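PDB 3BLX: isocitrate dehydrogenase [NAD] subunit 1 from Saccharomyces cerevisiae, which works with IDH2 in an octamer that oxidatively decarboxylates isocitrate to 2-oxoglutarate, reducing NAD+, and also binds mitochondrial mRNA leaders. Local coordinates for residues H316-E321 / I343-T348; T33-T38 / D337-I342; D122-V127 / Y173-V178; T38-E43 / I47-I52. One frame throughout, in Å; residues are numbered along the deposited sequence.

Contacts 1, 2 and 4 form one connected group around helices 27-42 and 335-347. Contacts 1 and 2 share helix 335-347, and contacts 2 and 4 share Thr38 on helix 27-42; in both pairs the centres lie about 11 Å apart. Contact 1 also meets contact 4 where Ile343 and Leu346 pack against Thr38, Ile39, Ala42 and Glu43. Contact 3 stands apart, its centre about 26 Å from that of contact 1 and about 30 Å from that of contact 4. It is also the contact near a ligand site: Ile126 lies about 10 Å, side chain to side chain, from Arg129, which probably binds substrate. The other three lie away from the residues thought to bind substrate or take part in catalysis.

Contact 1: H316-E321 / I343-T348; sequences HETIAE and INKLST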
loop_
_atom_site.group_PDB
_atom_site.type_symbol
_atom_site.label_atom_id
_atom_site.label_comp_id
_atom_site.label_asym_id
_atom_site.label_seq_id
_atom_site.Cartn_x
_atom_site.Cartn_y
_atom_site.Cartn_z
ATOM N N HIS E 316 -8.001 44.750 12.793
ATOM C CA HIS E 316 -7.348 45.250 13.995
ATOM C C HIS E 316 -7.598 46.744 14.178
ATOM O O HIS E 316 -7.792 47.222 15.296
ATOM C CB HIS E 316 -5.851 44.976 13.947
ATOM C CG HIS E 316 -5.504 43.533 14.115
ATOM N ND1 HIS E 316 -5.974 42.774 15.164
ATOM C CD2 HIS E 316 -4.735 42.706 13.369
ATOM C CE1 HIS E 316 -5.509 41.544 15.058
ATOM N NE2 HIS E 316 -4.756 41.475 13.976
ATOM N N GLU E 317 -7.596 47.462 13.057
ATOM C CA GLU E 317 -7.819 48.899 13.023
ATOM C C GLU E 317 -9.267 49.184 13.374
ATOM O O GLU E 317 -9.552 50.035 14.217
ATOM C CB GLU E 317 -7.510 49.433 11.624
ATOM C CG GLU E 317 -7.219 50.923 11.526
ATOM C CD GLU E 317 -6.675 51.309 10.155
ATOM O OE1 GLU E 317 -5.617 50.765 9.752
ATOM O OE2 GLU E 317 -7.308 52.152 9.480
ATOM N N THR E 318 -10.183 48.462 12.735
ATOM C CA THR E 318 -11.598 48.637 13.023
ATOM C C THR E 318 -11.952 48.410 14.500
ATOM O O THR E 318 -12.753 49.146 15.066
ATOM C CB THR E 318 -12.465 47.742 12.161
ATOM O OG1 THR E 318 -12.280 48.083 10.784
ATOM C CG2 THR E 318 -13.937 47.899 12.534
ATOM N N ILE E 319 -11.367 47.400 15.133
ATOM C CA ILE E 319 -11.711 47.141 16.524
ATOM C C ILE E 319 -10.937 48.080 17.471
ATOM O O ILE E 319 -11.387 48.367 18.589
ATOM C CB ILE E 319 -11.626 45.600 16.967
ATOM C CG1 ILE E 319 -10.336 45.294 17.703
ATOM C CG2 ILE E 319 -11.882 44.616 15.835
ATOM C CD1 ILE E 319 -10.503 45.411 19.199
ATOM N N ALA E 320 -9.790 48.583 17.023
ATOM C CA ALA E 320 -9.027 49.554 17.819
ATOM C C ALA E 320 -9.784 50.874 18.072
ATOM O O ALA E 320 -9.737 51.427 19.175
ATOM C CB ALA E 320 -7.692 49.827 17.179
ATOM N N GLU E 321 -10.467 51.378 17.046
ATOM C CA GLU E 321 -11.376 52.510 17.192
ATOM C C GLU E 321 -12.756 52.003 17.579
ATOM O O GLU E 321 -13.438 51.372 16.769
ATOM C CB GLU E 321 -11.488 53.255 15.861
ATOM C CG GLU E 321 -10.166 53.432 15.132
ATOM C CD GLU E 321 -10.341 53.608 13.632
ATOM O OE1 GLU E 321 -11.498 53.480 13.137
ATOM O OE2 GLU E 321 -9.310 53.871 12.961
ATOM N N ILE E 343 -14.529 46.359 5.241
ATOM C CA ILE E 343 -14.465 46.486 3.802
ATOM C C ILE E 343 -14.168 47.929 3.402
ATOM O O ILE E 343 -13.472 48.175 2.412
ATOM C CB ILE E 343 -15.782 46.055 3.167
ATOM C CG1 ILE E 343 -15.992 44.560 3.395
ATOM C CG2 ILE E 343 -15.786 46.378 1.675
ATOM C CD1 ILE E 343 -17.320 44.056 2.873
ATOM N N ASN E 344 -14.690 48.876 4.182
ATOM C CA ASN E 344 -14.491 50.293 3.921
ATOM C C ASN E 344 -13.033 50.733 4.097
ATOM O O ASN E 344 -12.512 51.499 3.287
ATOM C CB ASN E 344 -15.433 51.137 4.791
ATOM C CG ASN E 344 -15.283 52.631 4.545
ATOM O OD1 ASN E 344 -15.589 53.109 3.456
ATOM N ND2 ASN E 344 -14.814 53.378 5.563
ATOM N N LYS E 345 -12.374 50.258 5.147
ATOM C CA LYS E 345 -10.959 50.595 5.358
ATOM C C LYS E 345 -10.097 49.900 4.330
ATOM O O LYS E 345 -8.952 50.285 4.116
ATOM C CB LYS E 345 -10.469 50.205 6.759
ATOM C CG LYS E 345 -11.541 50.319 7.802
ATOM C CD LYS E 345 -10.956 50.606 9.167
ATOM C CE LYS E 345 -10.616 52.080 9.303
ATOM N NZ LYS E 345 -10.291 52.419 10.700
ATOM N N LEU E 346 -10.655 48.860 3.715
ATOM C CA LEU E 346 -9.947 48.061 2.729
ATOM C C LEU E 346 -9.833 48.767 1.380
ATOM O O LEU E 346 -8.761 48.761 0.779
ATOM C CB LEU E 346 -10.628 46.701 2.571
ATOM C CG LEU E 346 -9.876 45.445 3.037
ATOM C CD1 LEU E 346 -8.662 45.758 3.877
ATOM C CD2 LEU E 346 -10.818 44.512 3.764
ATOM N N SER E 347 -10.931 49.365 0.910
ATOM C CA SER E 347 -10.913 50.106 -0.356
ATOM C C SER E 347 -9.976 51.318 -0.313
ATOM O O SER E 347 -9.279 51.608 -1.288
ATOM C CB SER E 347 -12.317 50.545 -0.742
ATOM O OG SER E 347 -12.908 51.251 0.331
ATOM N N THR E 348 -9.947 52.014 0.818
ATOM C CA THR E 348 -9.057 53.159 0.985
ATOM C C THR E 348 -7.640 52.725 1.361
ATOM O O THR E 348 -6.745 53.569 1.478
ATOM C CB THR E 348 -9.568 54.161 2.063
ATOM O OG1 THR E 348 -8.951 53.890 3.332
ATOM C CG2 THR E 348 -11.096 54.096 2.200
#
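Lys345 reaches from helix 335-347 to two carboxylates, those of Glu317 and Glu321, and the three residues make a salt-bridge network. Its ammonium group lies 2.9 Å from Glu321 OE1, and NZ is equally far, 2.9 Å, from Glu321 OE2, so both oxygens of that carboxylate face it. Glu317 is gripped less closely and with one oxygen, OE2 standing 3.2 Å from Lys345 NZ. The hydrogen bonds from NZ to OE1 of Glu321 and to OE2 of Glu317 are both weak, so charge attraction probably contributes much of the tie. Glu321 and Lys345 extend their side chains at each other from opposite directions.

The two glutamates are four residues apart, one turn on helix 306-320, with Glu321 the first residue to leave helical geometry. Helices 306-320 and 335-347 belong to the C-terminal part of the isocitrate/isopropylmalate dehydrogenase fold, and Lys345, near the end of helix 335-347, reaches back along it to the carboxyl end of helix 306-320. That end would probably also favour a positive charge.

The aliphatic part of Lys345 supplies the remaining contact. The chain passes Thr318, whose OG1 lies 3.3 Å from Lys345 CD, and a bend at chi3 (80°) beyond it turns CE and NZ toward the glutamates. That hydroxyl is hydrogen-bonded to Ala314 O one turn back; toward the aliphatic CD it makes van der Waals contact. On Glu317 the approach is made by OE2, 3.3 Å from Lys345 CE. Thr318 also packs on Phe338 and Ile342, while Ile343 touches Lys13 of the second subunit, another copy of this protein.

Contact 2: T33-T38 / D337-I342; sequences TDSVRT and DFTNEI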
loop_
_atom_site.group_PDB
_atom_site.type_symbol
_atom_site.label_atom_id
_atom_site.label_comp_id
_atom_site.label_asym_id
_atom_site.label_seq_id
_atom_site.Cartn_x
_atom_site.Cartn_y
_atom_site.Cartn_z
ATOM N N THR E 33 -19.681 33.307 8.604
ATOM C CA THR E 33 -19.158 32.800 7.355
ATOM C C THR E 33 -19.423 33.783 6.212
ATOM O O THR E 33 -18.558 34.001 5.341
ATOM C CB THR E 33 -19.816 31.477 7.016
ATOM O OG1 THR E 33 -18.945 30.426 7.420
ATOM C CG2 THR E 33 -20.095 31.379 5.524
ATOM N N ASP E 34 -20.615 34.380 6.214
ATOM C CA ASP E 34 -20.983 35.346 5.180
ATOM C C ASP E 34 -20.171 36.640 5.271
ATOM O O ASP E 34 -19.821 37.244 4.258
ATOM C CB ASP E 34 -22.481 35.624 5.189
ATOM C CG ASP E 34 -23.300 34.438 4.666
ATOM O OD1 ASP E 34 -22.706 33.496 4.086
ATOM O OD2 ASP E 34 -24.540 34.441 4.835
ATOM N N SER E 35 -19.847 37.043 6.488
ATOM C CA SER E 35 -18.886 38.109 6.698
ATOM C C SER E 35 -17.588 37.870 5.905
ATOM O O SER E 35 -17.133 38.747 5.177
ATOM C CB SER E 35 -18.624 38.268 8.193
ATOM O OG SER E 35 -17.518 39.104 8.435
ATOM N N VAL E 36 -17.013 36.673 6.027
ATOM C CA VAL E 36 -15.798 36.332 5.305
ATOM C C VAL E 36 -16.039 36.321 3.793
ATOM O O VAL E 36 -15.305 36.931 3.056
ATOM C CB VAL E 36 -15.223 34.975 5.757
ATOM C CG1 VAL E 36 -14.221 34.466 4.735
ATOM C CG2 VAL E 36 -14.552 35.109 7.104
ATOM N N ARG E 37 -17.064 35.614 3.337
ATOM C CA ARG E 37 -17.425 35.607 1.923
ATOM C C ARG E 37 -17.467 37.022 1.349
ATOM O O ARG E 37 -16.944 37.267 0.259
ATOM C CB ARG E 37 -18.779 34.946 1.719
ATOM C CG ARG E 37 -18.708 33.569 1.177
ATOM C CD ARG E 37 -20.029 33.194 0.565
ATOM N NE ARG E 37 -20.835 32.423 1.492
ATOM C CZ ARG E 37 -21.188 31.159 1.285
ATOM N NH1 ARG E 37 -20.799 30.550 0.166
ATOM N NH2 ARG E 37 -21.934 30.510 2.189
ATOM N N THR E 38 -18.099 37.933 2.097
ATOM C CA THR E 38 -18.266 39.338 1.717
ATOM C C THR E 38 -16.931 40.099 1.626
ATOM O O THR E 38 -16.632 40.753 0.630
ATOM C CB THR E 38 -19.228 40.087 2.700
ATOM O OG1 THR E 38 -20.544 39.529 2.634
ATOM C CG2 THR E 38 -19.326 41.544 2.351
ATOM N N ASP E 337 -22.653 45.677 10.096
ATOM C CA ASP E 337 -22.031 46.989 10.229
ATOM C C ASP E 337 -20.525 46.825 10.340
ATOM O O ASP E 337 -19.750 47.530 9.697
ATOM C CB ASP E 337 -22.562 47.739 11.462
ATOM C CG ASP E 337 -24.035 48.149 11.325
ATOM O OD1 ASP E 337 -24.536 48.252 10.170
ATOM O OD2 ASP E 337 -24.691 48.364 12.380
ATOM N N PHE E 338 -20.119 45.884 11.173
ATOM C CA PHE E 338 -18.717 45.638 11.448
ATOM C C PHE E 338 -18.007 45.205 10.172
ATOM O O PHE E 338 -16.920 45.683 9.864
ATOM C CB PHE E 338 -18.602 44.578 12.550
ATOM C CG PHE E 338 -17.208 44.288 12.978
ATOM C CD1 PHE E 338 -16.424 45.277 13.524
ATOM C CD2 PHE E 338 -16.685 43.014 12.852
ATOM C CE1 PHE E 338 -15.132 45.009 13.933
ATOM C CE2 PHE E 338 -15.392 42.741 13.256
ATOM C CZ PHE E 338 -14.615 43.739 13.796
ATOM N N THR E 339 -18.636 44.304 9.428
ATOM C CA THR E 339 -18.088 43.823 8.172
ATOM C C THR E 339 -17.897 44.972 7.193
ATOM O O THR E 339 -16.809 45.127 6.615
ATOM C CB THR E 339 -18.992 42.769 7.510
ATOM O OG1 THR E 339 -19.167 41.657 8.394
ATOM C CG2 THR E 339 -18.374 42.283 6.215
ATOM N N ASN E 340 -18.951 45.776 7.019
ATOM C CA ASN E 340 -18.908 46.910 6.099
ATOM C C ASN E 340 -17.832 47.958 6.443
ATOM O O ASN E 340 -17.200 48.510 5.539
ATOM C CB ASN E 340 -20.285 47.537 5.962
ATOM C CG ASN E 340 -21.261 46.627 5.237
ATOM O OD1 ASN E 340 -20.857 45.785 4.423
ATOM N ND2 ASN E 340 -22.554 46.784 5.531
ATOM N N GLU E 341 -17.614 48.205 7.739
ATOM C CA GLU E 341 -16.551 49.080 8.193
ATOM C C GLU E 341 -15.183 48.536 7.795
ATOM O O GLU E 341 -14.292 49.289 7.404
ATOM C CB GLU E 341 -16.597 49.257 9.719
ATOM C CG GLU E 341 -16.543 50.722 10.236
ATOM C CD GLU E 341 -15.352 51.563 9.736
ATOM O OE1 GLU E 341 -14.343 51.663 10.470
ATOM O OE2 GLU E 341 -15.439 52.156 8.632
ATOM N N ILE E 342 -15.010 47.226 7.908
ATOM C CA ILE E 342 -13.753 46.592 7.532
ATOM C C ILE E 342 -13.521 46.713 6.032
ATOM O O ILE E 342 -12.457 47.127 5.604
ATOM C CB ILE E 342 -13.713 45.109 7.960
ATOM C CG1 ILE E 342 -13.526 44.997 9.478
ATOM C CG2 ILE E 342 -12.586 44.365 7.263
ATOM C CD1 ILE E 342 -13.903 43.631 10.027
#
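Ser35 and Thr339 join two helices from opposite ends of the chain, 27-42 and 335-347, within the large domain that the N- and C-terminal parts build together in this dehydrogenase family. Small side chains let the backbones come near, with Ser35 CA 6.0 Å from Thr339 CA.

The polar link is a single hydrogen bond, Ser35 OG donating to Thr339 OG1 at 3.0 Å. With chi1 at 169° the Ser35 hydroxyl is trans to the backbone N, and this swings it to the neighbouring helix. Thr339 OG1 is also bonded to Thr335 O, one turn back, so this buried hydroxyl has a partner on each helix.

Apolar contact comes from methyl groups: Thr38 CG2 meets Thr339 CG2 at 4.0 Å. Replacing Thr339 by a glycine would probably leave Ser35 OG without its acceptor and open a gap beside the Thr38 methyl. Pro288 and Ile292 pack on Ser35 as well.

Within helix 27-42, Thr38 turns its hydroxyl back to the preceding turn. Asp34 O thus accepts twice, from Thr38 OG1 at 2.9 Å and from Thr38 N at 2.8 Å, the two donors arriving from opposite faces of the carbonyl plane.

Contact 3: D122-V127 / Y173-V178; sequences DIDLIV and YNRKSV
A bend at chi2 (60°) followed by an extended stretch to NE sends the Arg175 side chain across to strand 124-130, where Asp124 holds CG anti to its backbone N (chi1 -166°) and turns its carboxylate to meet it. The resulting salt bridge is made by one nitrogen: Arg175 NH2 donates to Asp124 OD1 at 2.6 Å, the bond bent (N-H...O 133°). OD1 lies almost in the guanidinium plane, at its edge, yet NH2 stands well above the plane of the carboxylate. The two flat groups are nearly perpendicular, so the pair is not the flat, two-pronged kind, though Asp124 OD2 is also 3.0 Å from Arg175 NH2.

Ile126, two residues along the strand, supports the same group from one face. Its CD1 sits 3.5 Å from Arg175 CZ, over the centre of the guanidinium. A leucine in place of Arg175 would probably leave Asp124 without its positive mate and remove the flat group that covers the Ile126 methyl.

The guanidinium has a second charged partner in Asp231, bound to NH1. Asp231 also takes the backbone N-H groups of Lys176 and Ser177, tying the turn to the start of strand 232-235. Asn174, with positive phi, closes helix 156-172 as the C-prime residue of a Schellman motif.

Strands 124-130 and 177-182 both pair in parallel with strand 232-235 between them, and Arg175 crosses over its beginning, at the strands' amino ends. Such a parallel core belongs to the smaller domain of isocitrate dehydrogenases; here strand 124-130 carries Arg129, which probably binds substrate.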
loop_
_atom_site.group_PDB
_atom_site.type_symbol
_atom_site.label_atom_id
_atom_site.label_comp_id
_atom_site.label_asym_id
_atom_site.label_seq_id
_atom_site.Cartn_x
_atom_site.Cartn_y
_atom_site.Cartn_z
ATOM N N ASP E 122 -2.017 42.654 26.889
ATOM C CA ASP E 122 -0.891 42.182 26.074
ATOM C C ASP E 122 -0.592 40.701 26.239
ATOM O O ASP E 122 0.496 40.307 26.673
ATOM C CB ASP E 122 0.349 43.033 26.349
ATOM C CG ASP E 122 0.157 44.480 25.916
ATOM O OD1 ASP E 122 -0.035 44.717 24.699
ATOM O OD2 ASP E 122 0.179 45.374 26.794
ATOM N N ILE E 123 -1.576 39.883 25.891
ATOM C CA ILE E 123 -1.413 38.447 25.975
ATOM C C ILE E 123 -1.044 37.916 24.601
ATOM O O ILE E 123 -1.522 38.422 23.565
ATOM C CB ILE E 123 -2.684 37.784 26.507
ATOM C CG1 ILE E 123 -2.786 38.038 28.014
ATOM C CG2 ILE E 123 -2.680 36.287 26.239
ATOM C CD1 ILE E 123 -4.119 37.716 28.582
ATOM N N ASP E 124 -0.158 36.926 24.584
ATOM C CA ASP E 124 0.203 36.273 23.330
ATOM C C ASP E 124 0.583 34.805 23.500
ATOM O O ASP E 124 1.768 34.435 23.436
ATOM C CB ASP E 124 1.320 37.028 22.606
ATOM C CG ASP E 124 1.479 36.563 21.166
ATOM O OD1 ASP E 124 0.736 35.631 20.759
ATOM O OD2 ASP E 124 2.332 37.130 20.444
ATOM N N LEU E 125 -0.423 33.963 23.698
ATOM C CA LEU E 125 -0.129 32.542 23.774
ATOM C C LEU E 125 -0.822 31.722 22.699
ATOM O O LEU E 125 -1.841 32.130 22.141
ATOM C CB LEU E 125 -0.362 31.986 25.175
ATOM C CG LEU E 125 -1.680 32.246 25.869
ATOM C CD1 LEU E 125 -2.646 31.136 25.547
ATOM C CD2 LEU E 125 -1.373 32.242 27.342
ATOM N N ILE E 126 -0.214 30.580 22.406
ATOM C CA ILE E 126 -0.678 29.638 21.412
ATOM C C ILE E 126 -0.852 28.294 22.094
ATOM O O ILE E 126 0.055 27.836 22.775
ATOM C CB ILE E 126 0.364 29.504 20.334
ATOM C CG1 ILE E 126 0.530 30.848 19.653
ATOM C CG2 ILE E 126 -0.006 28.400 19.321
ATOM C CD1 ILE E 126 1.576 30.821 18.580
ATOM N N VAL E 127 -2.025 27.692 21.935
ATOM C CA VAL E 127 -2.303 26.398 22.521
ATOM C C VAL E 127 -2.432 25.384 21.399
ATOM O O VAL E 127 -3.252 25.536 20.491
ATOM C CB VAL E 127 -3.587 26.416 23.392
ATOM C CG1 VAL E 127 -3.978 24.997 23.807
ATOM C CG2 VAL E 127 -3.389 27.304 24.618
ATOM N N TYR E 173 7.120 30.508 13.367
ATOM C CA TYR E 173 6.535 31.786 13.791
ATOM C C TYR E 173 7.389 32.446 14.865
ATOM O O TYR E 173 6.924 33.288 15.635
ATOM C CB TYR E 173 5.052 31.632 14.210
ATOM C CG TYR E 173 4.185 31.152 13.066
ATOM C CD1 TYR E 173 3.738 29.838 12.998
ATOM C CD2 TYR E 173 3.848 32.013 12.032
ATOM C CE1 TYR E 173 2.958 29.404 11.937
ATOM C CE2 TYR E 173 3.069 31.588 10.962
ATOM C CZ TYR E 173 2.620 30.284 10.912
ATOM O OH TYR E 173 1.850 29.873 9.833
ATOM N N ASN E 174 8.658 32.065 14.888
ATOM C CA ASN E 174 9.623 32.648 15.821
ATOM C C ASN E 174 9.141 32.741 17.258
ATOM O O ASN E 174 9.242 33.796 17.892
ATOM C CB ASN E 174 10.096 34.019 15.330
ATOM C CG ASN E 174 11.025 33.911 14.120
ATOM O OD1 ASN E 174 12.233 33.693 14.263
ATOM N ND2 ASN E 174 10.459 34.057 12.920
ATOM N N ARG E 175 8.611 31.633 17.763
ATOM C CA ARG E 175 8.306 31.521 19.173
ATOM C C ARG E 175 9.520 30.881 19.828
ATOM O O ARG E 175 10.238 30.101 19.190
ATOM C CB ARG E 175 7.056 30.671 19.379
ATOM C CG ARG E 175 5.792 31.484 19.535
ATOM C CD ARG E 175 5.522 32.346 18.324
ATOM N NE ARG E 175 4.327 33.198 18.451
ATOM C CZ ARG E 175 3.654 33.458 19.574
ATOM N NH1 ARG E 175 4.033 32.956 20.741
ATOM N NH2 ARG E 175 2.596 34.250 19.527
ATOM N N LYS E 176 9.768 31.210 21.089
ATOM C CA LYS E 176 11.001 30.780 21.726
ATOM C C LYS E 176 10.786 29.762 22.831
ATOM O O LYS E 176 11.737 29.132 23.276
ATOM C CB LYS E 176 11.795 31.991 22.228
ATOM C CG LYS E 176 12.576 32.678 21.112
ATOM C CD LYS E 176 12.635 34.187 21.286
ATOM C CE LYS E 176 13.107 34.841 19.994
ATOM N NZ LYS E 176 13.333 36.304 20.158
ATOM N N SER E 177 9.538 29.588 23.258
ATOM C CA SER E 177 9.218 28.643 24.325
ATOM C C SER E 177 8.111 27.673 23.956
ATOM O O SER E 177 7.067 28.063 23.453
ATOM C CB SER E 177 8.827 29.365 25.616
ATOM O OG SER E 177 9.961 29.606 26.432
ATOM N N VAL E 178 8.355 26.399 24.222
ATOM C CA VAL E 178 7.331 25.390 24.116
ATOM C C VAL E 178 7.212 24.700 25.450
ATOM O O VAL E 178 8.193 24.155 25.953
ATOM C CB VAL E 178 7.679 24.357 23.036
ATOM C CG1 VAL E 178 6.782 23.124 23.158
ATOM C CG2 VAL E 178 7.553 24.986 21.657
#

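Contact 4: T38-E43 / I47-I52; sequences TIFEAE and IDWETI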
loop_
_atom_site.group_PDB
_atom_site.type_symbol
_atom_site.label_atom_id
_atom_site.label_comp_id
_atom_site.label_asym_id
_atom_site.label_seq_id
_atom_site.Cartn_x
_atom_site.Cartn_y
_atom_site.Cartn_z
ATOM N N THR E 38 -18.099 37.933 2.097
ATOM C CA THR E 38 -18.266 39.338 1.717
ATOM C C THR E 38 -16.931 40.099 1.626
ATOM O O THR E 38 -16.632 40.753 0.630
ATOM C CB THR E 38 -19.228 40.087 2.700
ATOM O OG1 THR E 38 -20.544 39.529 2.634
ATOM C CG2 THR E 38 -19.326 41.544 2.351
ATOM N N ILE E 39 -16.136 40.034 2.675
ATOM C CA ILE E 39 -14.805 40.617 2.614
ATOM C C ILE E 39 -13.965 40.038 1.469
ATOM O O ILE E 39 -13.187 40.749 0.829
ATOM C CB ILE E 39 -14.055 40.411 3.911
ATOM C CG1 ILE E 39 -14.816 41.051 5.075
ATOM C CG2 ILE E 39 -12.644 40.951 3.797
ATOM C CD1 ILE E 39 -14.196 40.790 6.446
ATOM N N PHE E 40 -14.122 38.749 1.201
ATOM C CA PHE E 40 -13.311 38.097 0.169
ATOM C C PHE E 40 -13.668 38.547 -1.244
ATOM O O PHE E 40 -12.786 38.802 -2.029
ATOM C CB PHE E 40 -13.370 36.563 0.276
ATOM C CG PHE E 40 -12.316 35.970 1.187
ATOM C CD1 PHE E 40 -11.907 36.633 2.331
ATOM C CD2 PHE E 40 -11.780 34.737 0.925
ATOM C CE1 PHE E 40 -10.965 36.079 3.166
ATOM C CE2 PHE E 40 -10.849 34.182 1.754
ATOM C CZ PHE E 40 -10.434 34.851 2.875
ATOM N N GLU E 41 -14.951 38.630 -1.567
ATOM C CA GLU E 41 -15.365 39.149 -2.865
ATOM C C GLU E 41 -14.953 40.617 -3.033
ATOM O O GLU E 41 -14.597 41.049 -4.128
ATOM C CB GLU E 41 -16.879 38.986 -3.086
ATOM C CG GLU E 41 -17.736 39.949 -2.288
ATOM C CD GLU E 41 -19.214 39.917 -2.692
ATOM O OE1 GLU E 41 -20.042 40.543 -1.979
ATOM O OE2 GLU E 41 -19.542 39.271 -3.718
ATOM N N ALA E 42 -14.990 41.369 -1.940
ATOM C CA ALA E 42 -14.677 42.792 -1.969
ATOM C C ALA E 42 -13.216 43.019 -2.272
ATOM O O ALA E 42 -12.840 44.019 -2.862
ATOM C CB ALA E 42 -15.026 43.435 -0.639
ATOM N N GLU E 43 -12.390 42.086 -1.840
ATOM C CA GLU E 43 -10.955 42.186 -2.019
ATOM C C GLU E 43 -10.574 41.452 -3.310
ATOM O O GLU E 43 -9.414 41.430 -3.721
ATOM C CB GLU E 43 -10.270 41.555 -0.819
ATOM C CG GLU E 43 -8.845 41.978 -0.635
ATOM C CD GLU E 43 -8.723 43.409 -0.174
ATOM O OE1 GLU E 43 -7.615 43.977 -0.274
ATOM O OE2 GLU E 43 -9.734 43.973 0.281
ATOM N N ILE E 47 -10.402 32.864 -4.860
ATOM C CA ILE E 47 -10.900 31.703 -4.168
ATOM C C ILE E 47 -12.332 31.432 -4.569
ATOM O O ILE E 47 -13.172 32.323 -4.536
ATOM C CB ILE E 47 -10.779 31.886 -2.646
ATOM C CG1 ILE E 47 -9.310 31.828 -2.240
ATOM C CG2 ILE E 47 -11.575 30.826 -1.915
ATOM C CD1 ILE E 47 -9.077 31.898 -0.774
ATOM N N ASP E 48 -12.591 30.204 -4.995
ATOM C CA ASP E 48 -13.943 29.735 -5.267
ATOM C C ASP E 48 -14.408 28.817 -4.134
ATOM O O ASP E 48 -13.761 27.825 -3.816
ATOM C CB ASP E 48 -13.987 28.982 -6.592
ATOM C CG ASP E 48 -13.767 29.890 -7.819
ATOM O OD1 ASP E 48 -13.990 31.117 -7.723
ATOM O OD2 ASP E 48 -13.379 29.357 -8.890
ATOM N N TRP E 49 -15.524 29.150 -3.510
ATOM C CA TRP E 49 -16.031 28.324 -2.429
ATOM C C TRP E 49 -16.788 27.132 -2.966
ATOM O O TRP E 49 -17.581 27.258 -3.889
ATOM C CB TRP E 49 -16.941 29.131 -1.539
ATOM C CG TRP E 49 -16.329 30.412 -1.046
ATOM C CD1 TRP E 49 -16.652 31.674 -1.438
ATOM C CD2 TRP E 49 -15.307 30.548 -0.049
ATOM N NE1 TRP E 49 -15.890 32.583 -0.761
ATOM C CE2 TRP E 49 -15.060 31.924 0.106
ATOM C CE3 TRP E 49 -14.583 29.639 0.732
ATOM C CZ2 TRP E 49 -14.132 32.416 1.004
ATOM C CZ3 TRP E 49 -13.637 30.136 1.611
ATOM C CH2 TRP E 49 -13.427 31.505 1.745
ATOM N N GLU E 50 -16.522 25.961 -2.404
ATOM C CA GLU E 50 -17.343 24.799 -2.696
ATOM C C GLU E 50 -18.110 24.590 -1.420
ATOM O O GLU E 50 -17.657 23.912 -0.508
ATOM C CB GLU E 50 -16.492 23.591 -3.002
ATOM C CG GLU E 50 -17.289 22.307 -3.303
ATOM C CD GLU E 50 -16.413 21.110 -3.773
ATOM O OE1 GLU E 50 -16.822 19.950 -3.570
ATOM O OE2 GLU E 50 -15.316 21.310 -4.346
ATOM N N THR E 51 -19.263 25.223 -1.343
ATOM C CA THR E 51 -19.976 25.309 -0.094
ATOM C C THR E 51 -20.809 24.050 0.195
ATOM O O THR E 51 -21.482 23.525 -0.668
ATOM C CB THR E 51 -20.750 26.660 0.028
ATOM O OG1 THR E 51 -21.941 26.464 0.778
ATOM C CG2 THR E 51 -21.102 27.216 -1.325
ATOM N N ILE E 52 -20.695 23.537 1.415
ATOM C CA ILE E 52 -21.347 22.286 1.776
ATOM C C ILE E 52 -22.439 22.530 2.804
ATOM O O ILE E 52 -22.180 23.045 3.901
ATOM C CB ILE E 52 -20.359 21.238 2.385
ATOM C CG1 ILE E 52 -19.145 21.011 1.489
ATOM C CG2 ILE E 52 -21.084 19.920 2.616
ATOM C CD1 ILE E 52 -19.506 20.395 0.134
#
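Phe40 on helix 27-42 packs against Trp49 and Ile47 of strand 47-51, and the dense part of the contact, within these two segments, is made by these three side chains. Phe40 CD2 approaches the six-membered ring of Trp49 most closely at CZ2, 3.3 Å away, while Phe40 CE2 lies 3.7 Å from Trp49 CH2. The two planes are inclined by only 30°, but the rings are slid far apart, with centroids 5.4 Å from each other, so they barely overlap. Ile47 adds its end methyl, CD1 standing 3.8 Å from Phe40 CE2. The other branch of the same isoleucine serves Trp49: Ile47 CG2 lies over one face of the indole, toward its rim. With CG anti to its own carbonyl carbon (chi1 -53°), Trp49 lays the benzo end of the indole toward the helix.

This apolar cluster is buried further by Ser295 and Leu299 of helix 289-302 and by Ile311 of helix 306-320, all on Phe40. Its outer side is looser. Trp49 is only partly covered, and Glu41, the next residue on the helix, is exposed and poorly ordered. The alternate residues of the strand, Asp48 and Glu50, point to the other side of the sheet and take up salt bridges, Asp48 with Arg17 and Glu50 with Arg72; Asp48 also has a long, weak ion pair with Lys172 of the second subunit, another copy of this protein.

The contact packs the helix of a beta-alpha-beta unit, strand 17-25, helix 27-42 and strand 47-51, onto its second strand, which runs parallel to the first.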